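Local coordinates for protein UL16 (Human herpesvirus 5 strain ad169, PDB 2WY3) that helps the virus evade host immunity by sequestering stress-induced ligands of the activating receptor KLRK1 inside infected cells, so blunting natural killer cell activation, at residues Ser60-Val72 with Phe76-Lys89. Sequence-based numbering, arbitrary orientation.
Sequences SVVDLWLYQNDTV and FSDITTNILQDGLK. With NAG (2-acetamido-2-deoxy-beta-D-glucopyranose), chain K; NAG (2-acetamido-2-deoxy-beta-D-glucopyranose), chain J.
The Trp65 indole turns an edge into the face of Phe76, with planes at 83° and the five-membered ring centred 4.8 Å from the phenyl centroid. Trp65 CD1 leads this edge and lies 3.5 Å from Phe76 CZ. Gln85 covers one indole face: its CG sits 3.4 Å from the centroid of the five-membered ring, almost exactly on the ring normal, a CH-pi contact. A bend at chi2 lays the Gln85 amide nearly parallel to the indole, its OE1 accepting from Phe76 N at 3.0 Å and its NE2 bonding Asn75. Trp65 NE1 is hydrogen-bonded to Thr100 OG1 of strand 95-102, the middle strand of the opposing sheet. Strands 62-68 and 84-89 lie in the two facing sheets of a beta-sandwich, in the extracellular part of UL16, and run at 22° to each other; Phe76 and Ser77 belong to the loop that leads from strand 71-74 into the second sheet. Farther along, Gly87 CA packs over one face of Tyr67, 4.0 Å from the ring centroid. Asp86 OD1 approaches the edge of the same ring and shares a water with Val72 N; OD1 also forms a salt bridge, and OD2 a hydrogen bond, to side chains of the other protein of the complex. Toward the other end, Asp63 holds the start of the loop at Ser77. Its OD1 takes Ser77 N through the syn lone pair at 3.1 Å, nearly straight (168°), and also accepts from Leu64 N, which fixes the carboxylate's rotation. Ser77 OG reaches OD2 of Asp63 from above the carboxylate plane, 3.0 Å away. At the type I' turn Gln68-Thr71, where Asn69 carries an N-linked glycan, Lys89 bends at chi3 to bring NZ within 2.9 Å of Asp70 OD2, a salt bridge.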
ATOM      1  N   SER B  60      12.195 -17.603  21.055  1.00 23.33           N
ATOM      2  CA  SER B  60      11.405 -18.832  20.979  1.00 26.53           C
ATOM      3  C   SER B  60       9.912 -18.574  20.807  1.00 28.01           C
ATOM      4  O   SER B  60       9.147 -19.494  20.532  1.00 28.11           O
ATOM      5  CB  SER B  60      11.632 -19.692  22.232  1.00 29.54           C
ATOM      6  OG  SER B  60      12.993 -20.054  22.331  1.00 33.13           O
ATOM      7  N   VAL B  61       9.493 -17.327  20.986  1.00 21.13           N
ATOM      8  CA  VAL B  61       8.075 -16.985  20.894  1.00 18.28           C
ATOM      9  C   VAL B  61       7.759 -16.464  19.492  1.00 25.98           C
ATOM     10  O   VAL B  61       8.140 -15.351  19.134  1.00 20.13           O
ATOM     11  CB  VAL B  61       7.695 -15.942  21.959  1.00 19.39           C
ATOM     12  CG1 VAL B  61       6.233 -15.477  21.810  1.00 22.41           C
ATOM     13  CG2 VAL B  61       7.971 -16.510  23.354  1.00 22.88           C
ATOM     14  N   VAL B  62       7.064 -17.279  18.704  1.00 21.38           N
ATOM     15  CA  VAL B  62       6.866 -16.979  17.280  1.00 19.15           C
ATOM     16  C   VAL B  62       5.411 -17.152  16.893  1.00 23.78           C
ATOM     17  O   VAL B  62       4.807 -18.189  17.175  1.00 29.73           O
ATOM     18  CB  VAL B  62       7.734 -17.903  16.389  1.00 24.09           C
ATOM     19  CG1 VAL B  62       7.596 -17.519  14.912  1.00 24.10           C
ATOM     20  CG2 VAL B  62       9.193 -17.825  16.804  1.00 25.30           C
ATOM     21  N   ASP B  63       4.848 -16.134  16.251  1.00 15.54           N
ATOM     22  CA  ASP B  63       3.478 -16.172  15.772  1.00 19.75           C
ATOM     23  C   ASP B  63       3.498 -16.260  14.246  1.00 21.16           C
ATOM     24  O   ASP B  63       4.543 -16.110  13.620  1.00 19.45           O
ATOM     25  CB  ASP B  63       2.723 -14.920  16.219  1.00 21.39           C
ATOM     26  CG  ASP B  63       1.213 -15.155  16.338  1.00 27.44           C
ATOM     27  OD1 ASP B  63       0.742 -16.256  15.977  1.00 28.24           O
ATOM     28  OD2 ASP B  63       0.505 -14.244  16.812  1.00 29.20           O
ATOM     29  N   LEU B  64       2.341 -16.505  13.652  1.00 17.92           N
ATOM     30  CA  LEU B  64       2.293 -16.765  12.222  1.00 18.81           C
ATOM     31  C   LEU B  64       0.923 -16.423  11.680  1.00 19.51           C
ATOM     32  O   LEU B  64      -0.082 -16.751  12.299  1.00 19.92           O
ATOM     33  CB  LEU B  64       2.548 -18.262  11.990  1.00 19.53           C
ATOM     34  CG  LEU B  64       2.561 -18.773  10.548  1.00 20.40           C
ATOM     35  CD1 LEU B  64       3.809 -18.269   9.822  1.00 22.43           C
ATOM     36  CD2 LEU B  64       2.503 -20.311  10.522  1.00 23.32           C
ATOM     37  N   TRP B  65       0.871 -15.770  10.525  1.00 16.84           N
ATOM     38  CA  TRP B  65      -0.376 -15.716   9.776  1.00 16.44           C
ATOM     39  C   TRP B  65      -0.152 -16.223   8.362  1.00 14.60           C
ATOM     40  O   TRP B  65       0.949 -16.086   7.829  1.00 15.34           O
ATOM     41  CB  TRP B  65      -1.049 -14.327   9.829  1.00 15.52           C
ATOM     42  CG  TRP B  65      -0.500 -13.173   8.984  1.00 12.52           C
ATOM     43  CD1 TRP B  65       0.418 -12.234   9.369  1.00 15.32           C
ATOM     44  CD2 TRP B  65      -0.941 -12.786   7.664  1.00 15.35           C
ATOM     45  NE1 TRP B  65       0.597 -11.303   8.354  1.00 13.76           N
ATOM     46  CE2 TRP B  65      -0.222 -11.622   7.303  1.00 16.86           C
ATOM     47  CE3 TRP B  65      -1.869 -13.316   6.754  1.00 17.40           C
ATOM     48  CZ2 TRP B  65      -0.393 -10.982   6.061  1.00 20.04           C
ATOM     49  CZ3 TRP B  65      -2.036 -12.685   5.515  1.00 17.91           C
ATOM     50  CH2 TRP B  65      -1.296 -11.529   5.183  1.00 18.24           C
ATOM     51  N   LEU B  66      -1.179 -16.837   7.782  1.00 15.95           N
ATOM     52  CA  LEU B  66      -1.039 -17.544   6.512  1.00 16.04           C
ATOM     53  C   LEU B  66      -2.135 -17.157   5.519  1.00 15.87           C
ATOM     54  O   LEU B  66      -3.255 -16.852   5.904  1.00 18.13           O
ATOM     55  CB  LEU B  66      -1.089 -19.065   6.729  1.00 17.17           C
ATOM     56  CG  LEU B  66       0.008 -19.685   7.602  1.00 16.69           C
ATOM     57  CD1 LEU B  66      -0.279 -21.164   7.828  1.00 23.79           C
ATOM     58  CD2 LEU B  66       1.386 -19.473   6.959  1.00 17.08           C
ATOM     59  N   TYR B  67      -1.779 -17.201   4.236  1.00 17.10           N
ATOM     60  CA  TYR B  67      -2.637 -16.737   3.146  1.00 17.62           C
ATOM     61  C   TYR B  67      -2.638 -17.789   2.042  1.00 18.86           C
ATOM     62  O   TYR B  67      -1.591 -18.363   1.727  1.00 21.53           O
ATOM     63  CB  TYR B  67      -2.061 -15.422   2.617  1.00 15.03           C
ATOM     64  CG  TYR B  67      -2.989 -14.563   1.789  1.00 17.04           C
ATOM     65  CD1 TYR B  67      -2.761 -14.368   0.428  1.00 23.22           C
ATOM     66  CD2 TYR B  67      -4.072 -13.912   2.379  1.00 20.19           C
ATOM     67  CE1 TYR B  67      -3.605 -13.556  -0.328  1.00 19.56           C
ATOM     68  CE2 TYR B  67      -4.900 -13.108   1.641  1.00 21.63           C
ATOM     69  CZ  TYR B  67      -4.658 -12.926   0.293  1.00 22.85           C
ATOM     70  OH  TYR B  67      -5.504 -12.124  -0.435  1.00 31.33           O
ATOM     71  N   GLN B  68      -3.809 -18.069   1.474  1.00 16.75           N
ATOM     72  CA  GLN B  68      -3.927 -19.044   0.390  1.00 19.77           C
ATOM     73  C   GLN B  68      -5.162 -18.739  -0.436  1.00 20.80           C
ATOM     74  O   GLN B  68      -6.245 -18.519   0.115  1.00 24.26           O
ATOM     75  CB  GLN B  68      -4.036 -20.472   0.948  1.00 21.89           C
ATOM     76  CG  GLN B  68      -4.026 -21.596  -0.114  1.00 19.95           C
ATOM     77  CD  GLN B  68      -4.380 -22.959   0.477  1.00 24.53           C
ATOM     78  OE1 GLN B  68      -5.089 -23.038   1.479  1.00 25.82           O
ATOM     79  NE2 GLN B  68      -3.892 -24.035  -0.149  1.00 24.09           N
ATOM     80  N   ASN B  69      -5.013 -18.754  -1.756  1.00 23.64           N
ATOM     81  CA  ASN B  69      -6.147 -18.507  -2.634  1.00 22.79           C
ATOM     82  C   ASN B  69      -6.874 -17.226  -2.223  1.00 28.02           C
ATOM     83  O   ASN B  69      -8.093 -17.210  -2.049  1.00 27.77           O
ATOM     84  CB  ASN B  69      -7.094 -19.707  -2.611  1.00 20.58           C
ATOM     85  CG  ASN B  69      -8.053 -19.716  -3.780  1.00 36.53           C
ATOM     86  OD1 ASN B  69      -7.915 -18.937  -4.727  1.00 30.47           O
ATOM     87  ND2 ASN B  69      -9.020 -20.615  -3.728  1.00 37.21           N
ATOM     88  N   ASP B  70      -6.090 -16.163  -2.045  1.00 22.09           N
ATOM     89  CA  ASP B  70      -6.605 -14.822  -1.750  1.00 24.78           C
ATOM     90  C   ASP B  70      -7.435 -14.709  -0.476  1.00 27.35           C
ATOM     91  O   ASP B  70      -8.273 -13.814  -0.359  1.00 27.24           O
ATOM     92  CB  ASP B  70      -7.394 -14.279  -2.943  1.00 31.62           C
ATOM     93  CG  ASP B  70      -6.569 -14.247  -4.212  1.00 42.72           C
ATOM     94  OD1 ASP B  70      -5.450 -13.690  -4.177  1.00 43.45           O
ATOM     95  OD2 ASP B  70      -7.036 -14.783  -5.241  1.00 47.22           O
ATOM     96  N   THR B  71      -7.190 -15.596   0.483  1.00 23.59           N
ATOM     97  CA  THR B  71      -7.891 -15.537   1.760  1.00 21.43           C
ATOM     98  C   THR B  71      -6.937 -15.831   2.900  1.00 22.32           C
ATOM     99  O   THR B  71      -6.065 -16.672   2.769  1.00 21.27           O
ATOM    100  CB  THR B  71      -9.015 -16.588   1.835  1.00 35.44           C
ATOM    101  OG1 THR B  71      -9.683 -16.673   0.572  1.00 39.87           O
ATOM    102  CG2 THR B  71     -10.016 -16.226   2.929  1.00 35.83           C
ATOM    103  N   VAL B  72      -7.124 -15.156   4.030  1.00 21.04           N
ATOM    104  CA  VAL B  72      -6.393 -15.505   5.243  1.00 20.54           C
ATOM    105  C   VAL B  72      -6.875 -16.867   5.741  1.00 21.60           C
ATOM    106  O   VAL B  72      -8.076 -17.053   5.985  1.00 27.86           O
ATOM    107  CB  VAL B  72      -6.633 -14.454   6.345  1.00 22.85           C
ATOM    108  CG1 VAL B  72      -6.145 -14.956   7.693  1.00 20.67           C
ATOM    109  CG2 VAL B  72      -5.957 -13.133   5.974  1.00 28.32           C
ATOM    110  N   PHE B  76      -2.719 -14.244  13.065  1.00 19.39           N
ATOM    111  CA  PHE B  76      -1.896 -14.155  14.267  1.00 19.69           C
ATOM    112  C   PHE B  76      -2.768 -14.587  15.460  1.00 26.03           C
ATOM    113  O   PHE B  76      -3.972 -14.305  15.496  1.00 23.65           O
ATOM    114  CB  PHE B  76      -1.424 -12.715  14.495  1.00 18.12           C
ATOM    115  CG  PHE B  76      -0.188 -12.330  13.716  1.00 21.67           C
ATOM    116  CD1 PHE B  76       0.795 -13.269  13.432  1.00 17.46           C
ATOM    117  CD2 PHE B  76       0.002 -11.009  13.311  1.00 20.85           C
ATOM    118  CE1 PHE B  76       1.955 -12.908  12.736  1.00 14.17           C
ATOM    119  CE2 PHE B  76       1.144 -10.632  12.628  1.00 22.26           C
ATOM    120  CZ  PHE B  76       2.130 -11.585  12.334  1.00 18.23           C
ATOM    121  N   SER B  77      -2.158 -15.252  16.436  1.00 25.95           N
ATOM    122  CA  SER B  77      -2.876 -15.694  17.633  1.00 28.00           C
ATOM    123  C   SER B  77      -3.420 -14.513  18.431  1.00 30.03           C
ATOM    124  O   SER B  77      -4.426 -14.640  19.137  1.00 32.93           O
ATOM    125  CB  SER B  77      -1.970 -16.551  18.520  1.00 36.90           C
ATOM    126  OG  SER B  77      -0.877 -15.789  19.011  1.00 42.11           O
ATOM    127  N   ASP B  78      -2.743 -13.373  18.338  1.00 27.06           N
ATOM    128  CA  ASP B  78      -3.203 -12.148  18.981  1.00 31.35           C
ATOM    129  C   ASP B  78      -3.387 -11.048  17.950  1.00 33.78           C
ATOM    130  O   ASP B  78      -2.409 -10.477  17.452  1.00 34.43           O
ATOM    131  CB  ASP B  78      -2.221 -11.688  20.063  1.00 37.80           C
ATOM    132  CG  ASP B  78      -2.753 -10.514  20.871  1.00 50.08           C
ATOM    133  OD1 ASP B  78      -3.690  -9.829  20.394  1.00 42.99           O
ATOM    134  OD2 ASP B  78      -2.241 -10.278  21.988  1.00 60.93           O
ATOM    135  N   ILE B  79      -4.640 -10.745  17.630  1.00 29.26           N
ATOM    136  CA  ILE B  79      -4.921  -9.769  16.587  1.00 27.97           C
ATOM    137  C   ILE B  79      -5.294  -8.387  17.111  1.00 27.56           C
ATOM    138  O   ILE B  79      -5.625  -7.500  16.325  1.00 27.92           O
ATOM    139  CB  ILE B  79      -6.029 -10.256  15.634  1.00 27.50           C
ATOM    140  CG1 ILE B  79      -7.366 -10.390  16.376  1.00 31.36           C
ATOM    141  CG2 ILE B  79      -5.622 -11.572  14.989  1.00 29.82           C
ATOM    142  CD1 ILE B  79      -8.511 -10.810  15.463  1.00 32.77           C
ATOM    143  N   THR B  80      -5.223  -8.192  18.427  1.00 27.83           N
ATOM    144  CA  THR B  80      -5.690  -6.937  19.023  1.00 29.66           C
ATOM    145  C   THR B  80      -4.890  -5.713  18.580  1.00 32.90           C
ATOM    146  O   THR B  80      -5.411  -4.595  18.561  1.00 31.92           O
ATOM    147  CB  THR B  80      -5.733  -7.002  20.567  1.00 34.83           C
ATOM    148  OG1 THR B  80      -4.437  -7.335  21.080  1.00 37.52           O
ATOM    149  CG2 THR B  80      -6.739  -8.043  21.025  1.00 36.79           C
ATOM    150  N   THR B  81      -3.627  -5.925  18.224  1.00 25.26           N
ATOM    151  CA  THR B  81      -2.775  -4.832  17.764  1.00 25.75           C
ATOM    152  C   THR B  81      -2.781  -4.673  16.245  1.00 26.62           C
ATOM    153  O   THR B  81      -2.141  -3.759  15.712  1.00 25.22           O
ATOM    154  CB  THR B  81      -1.315  -5.043  18.190  1.00 28.86           C
ATOM    155  OG1 THR B  81      -0.820  -6.242  17.584  1.00 25.97           O
ATOM    156  CG2 THR B  81      -1.212  -5.152  19.699  1.00 30.79           C
ATOM    157  N   ASN B  82      -3.498  -5.548  15.548  1.00 22.47           N
ATOM    158  CA  ASN B  82      -3.522  -5.503  14.081  1.00 20.77           C
ATOM    159  C   ASN B  82      -4.314  -4.325  13.510  1.00 23.68           C
ATOM    160  O   ASN B  82      -5.453  -4.102  13.890  1.00 23.06           O
ATOM    161  CB  ASN B  82      -4.132  -6.781  13.500  1.00 22.79           C
ATOM    162  CG  ASN B  82      -3.194  -7.974  13.563  1.00 20.33           C
ATOM    163  OD1 ASN B  82      -2.045  -7.871  14.002  1.00 23.29           O
ATOM    164  ND2 ASN B  82      -3.694  -9.122  13.126  1.00 20.65           N
ATOM    165  N   ILE B  83      -3.711  -3.610  12.567  1.00 24.61           N
ATOM    166  CA  ILE B  83      -4.401  -2.576  11.797  1.00 22.62           C
ATOM    167  C   ILE B  83      -4.783  -3.180  10.445  1.00 17.12           C
ATOM    168  O   ILE B  83      -5.885  -2.949   9.917  1.00 21.91           O
ATOM    169  CB  ILE B  83      -3.475  -1.364  11.578  1.00 21.56           C
ATOM    170  CG1 ILE B  83      -3.175  -0.699  12.929  1.00 28.53           C
ATOM    171  CG2 ILE B  83      -4.103  -0.364  10.582  1.00 26.08           C
ATOM    172  CD1 ILE B  83      -2.000   0.250  12.916  1.00 32.74           C
ATOM    173  N   LEU B  84      -3.852  -3.948   9.889  1.00 18.25           N
ATOM    174  CA  LEU B  84      -4.071  -4.667   8.645  1.00 19.72           C
ATOM    175  C   LEU B  84      -3.269  -5.961   8.666  1.00 19.98           C
ATOM    176  O   LEU B  84      -2.088  -5.970   9.033  1.00 18.65           O
ATOM    177  CB  LEU B  84      -3.643  -3.824   7.452  1.00 21.09           C
ATOM    178  CG  LEU B  84      -3.852  -4.400   6.042  1.00 20.92           C
ATOM    179  CD1 LEU B  84      -5.302  -4.829   5.823  1.00 20.66           C
ATOM    180  CD2 LEU B  84      -3.459  -3.345   5.016  1.00 22.08           C
ATOM    181  N   GLN B  85      -3.911  -7.050   8.261  1.00 18.24           N
ATOM    182  CA  GLN B  85      -3.255  -8.353   8.231  1.00 16.02           C
ATOM    183  C   GLN B  85      -3.917  -9.196   7.141  1.00 21.38           C
ATOM    184  O   GLN B  85      -4.681 -10.129   7.425  1.00 18.49           O
ATOM    185  CB  GLN B  85      -3.390  -9.032   9.600  1.00 15.55           C
ATOM    186  CG  GLN B  85      -2.575 -10.334   9.756  1.00 16.99           C
ATOM    187  CD  GLN B  85      -3.389 -11.424  10.455  1.00 20.09           C
ATOM    188  OE1 GLN B  85      -3.196 -11.697  11.642  1.00 20.22           O
ATOM    189  NE2 GLN B  85      -4.313 -12.045   9.713  1.00 18.58           N
ATOM    190  N   ASP B  86      -3.626  -8.859   5.889  1.00 19.43           N
ATOM    191  CA  ASP B  86      -4.342  -9.445   4.765  1.00 16.14           C
ATOM    192  C   ASP B  86      -3.526  -9.254   3.500  1.00 22.28           C
ATOM    193  O   ASP B  86      -2.555  -8.492   3.482  1.00 20.04           O
ATOM    194  CB  ASP B  86      -5.692  -8.721   4.627  1.00 19.26           C
ATOM    195  CG  ASP B  86      -6.721  -9.511   3.829  1.00 22.43           C
ATOM    196  OD1 ASP B  86      -6.454 -10.654   3.401  1.00 20.50           O
ATOM    197  OD2 ASP B  86      -7.826  -8.966   3.642  1.00 26.51           O
ATOM    198  N   GLY B  87      -3.927  -9.935   2.433  1.00 20.92           N
ATOM    199  CA  GLY B  87      -3.240  -9.797   1.165  1.00 18.28           C
ATOM    200  C   GLY B  87      -4.121  -9.072   0.164  1.00 20.03           C
ATOM    201  O   GLY B  87      -5.326  -8.911   0.377  1.00 19.79           O
ATOM    202  N   LEU B  88      -3.520  -8.627  -0.930  1.00 17.75           N
ATOM    203  CA  LEU B  88      -4.300  -8.091  -2.040  1.00 20.04           C
ATOM    204  C   LEU B  88      -3.557  -8.331  -3.344  1.00 23.44           C
ATOM    205  O   LEU B  88      -2.337  -8.376  -3.369  1.00 24.28           O
ATOM    206  CB  LEU B  88      -4.598  -6.606  -1.845  1.00 30.95           C
ATOM    207  CG  LEU B  88      -3.499  -5.548  -1.835  1.00 39.93           C
ATOM    208  CD1 LEU B  88      -2.815  -5.420  -3.189  1.00 46.64           C
ATOM    209  CD2 LEU B  88      -4.147  -4.224  -1.455  1.00 42.63           C
ATOM    210  N   LYS B  89      -4.301  -8.493  -4.426  1.00 19.62           N
ATOM    211  CA  LYS B  89      -3.683  -8.705  -5.725  1.00 26.11           C
ATOM    212  C   LYS B  89      -3.700  -7.414  -6.527  1.00 25.31           C
ATOM    213  O   LYS B  89      -4.730  -6.749  -6.622  1.00 22.01           O
ATOM    214  CB  LYS B  89      -4.428  -9.789  -6.506  1.00 35.54           C
ATOM    215  CG  LYS B  89      -4.095 -11.204  -6.071  1.00 47.24           C
ATOM    216  CD  LYS B  89      -4.726 -12.235  -6.998  1.00 60.02           C
ATOM    217  CE  LYS B  89      -6.243 -12.180  -6.932  1.00 67.31           C
ATOM    218  NZ  LYS B  89      -6.873 -13.260  -7.743  1.00 70.69           N
TER
HETATM  219  C1  NAG K1204      -9.902 -20.503  -4.861  1.00 45.16           C
HETATM  220  C2  NAG K1204     -10.240 -21.971  -5.132  1.00 55.53           C
HETATM  221  C3  NAG K1204     -11.346 -22.091  -6.171  1.00 64.48           C
HETATM  222  C4  NAG K1204     -12.546 -21.293  -5.696  1.00 74.32           C
HETATM  223  C5  NAG K1204     -12.139 -19.844  -5.457  1.00 72.14           C
HETATM  224  C6  NAG K1204     -13.317 -19.043  -4.918  1.00 72.02           C
HETATM  225  C7  NAG K1204      -8.553 -23.683  -4.816  1.00 58.61           C
HETATM  226  C8  NAG K1204      -7.478 -24.516  -5.444  1.00 56.08           C
HETATM  227  N2  NAG K1204      -9.070 -22.712  -5.566  1.00 55.53           N
HETATM  228  O3  NAG K1204     -11.714 -23.439  -6.351  1.00 64.81           O
HETATM  229  O4  NAG K1204     -13.563 -21.357  -6.670  1.00 79.90           O
HETATM  230  O5  NAG K1204     -11.060 -19.748  -4.545  1.00 61.72           O
HETATM  231  O6  NAG K1204     -12.999 -17.671  -4.957  1.00 71.35           O
HETATM  232  O7  NAG K1204      -8.919 -23.905  -3.663  1.00 61.62           O
HETATM  233  C1  NAG J1203      11.164 -17.970  26.029  1.00 24.35           C
HETATM  234  C2  NAG J1203      11.195 -18.166  27.545  1.00 24.82           C
HETATM  235  C3  NAG J1203      11.292 -19.649  27.882  1.00 38.39           C
HETATM  236  C4  NAG J1203      10.212 -20.431  27.149  1.00 46.55           C
HETATM  237  C5  NAG J1203      10.268 -20.124  25.657  1.00 46.43           C
HETATM  238  C6  NAG J1203       9.191 -20.876  24.878  1.00 49.63           C
HETATM  239  C7  NAG J1203      12.193 -16.270  28.721  1.00 36.01           C
HETATM  240  C8  NAG J1203      13.424 -15.750  29.400  1.00 38.50           C
HETATM  241  N2  NAG J1203      12.317 -17.463  28.138  1.00 21.54           N
HETATM  242  O3  NAG J1203      11.168 -19.837  29.272  1.00 43.48           O
HETATM  243  O4  NAG J1203      10.429 -21.809  27.334  1.00 48.25           O
HETATM  244  O5  NAG J1203      10.130 -18.733  25.444  1.00 30.98           O
HETATM  245  O6  NAG J1203       7.915 -20.408  25.257  1.00 57.45           O
HETATM  246  O7  NAG J1203      11.149 -15.598  28.712  1.00 32.07           O
HETATM  247  O   HOH W   1      -8.661 -12.531   3.943  0.95 43.98           O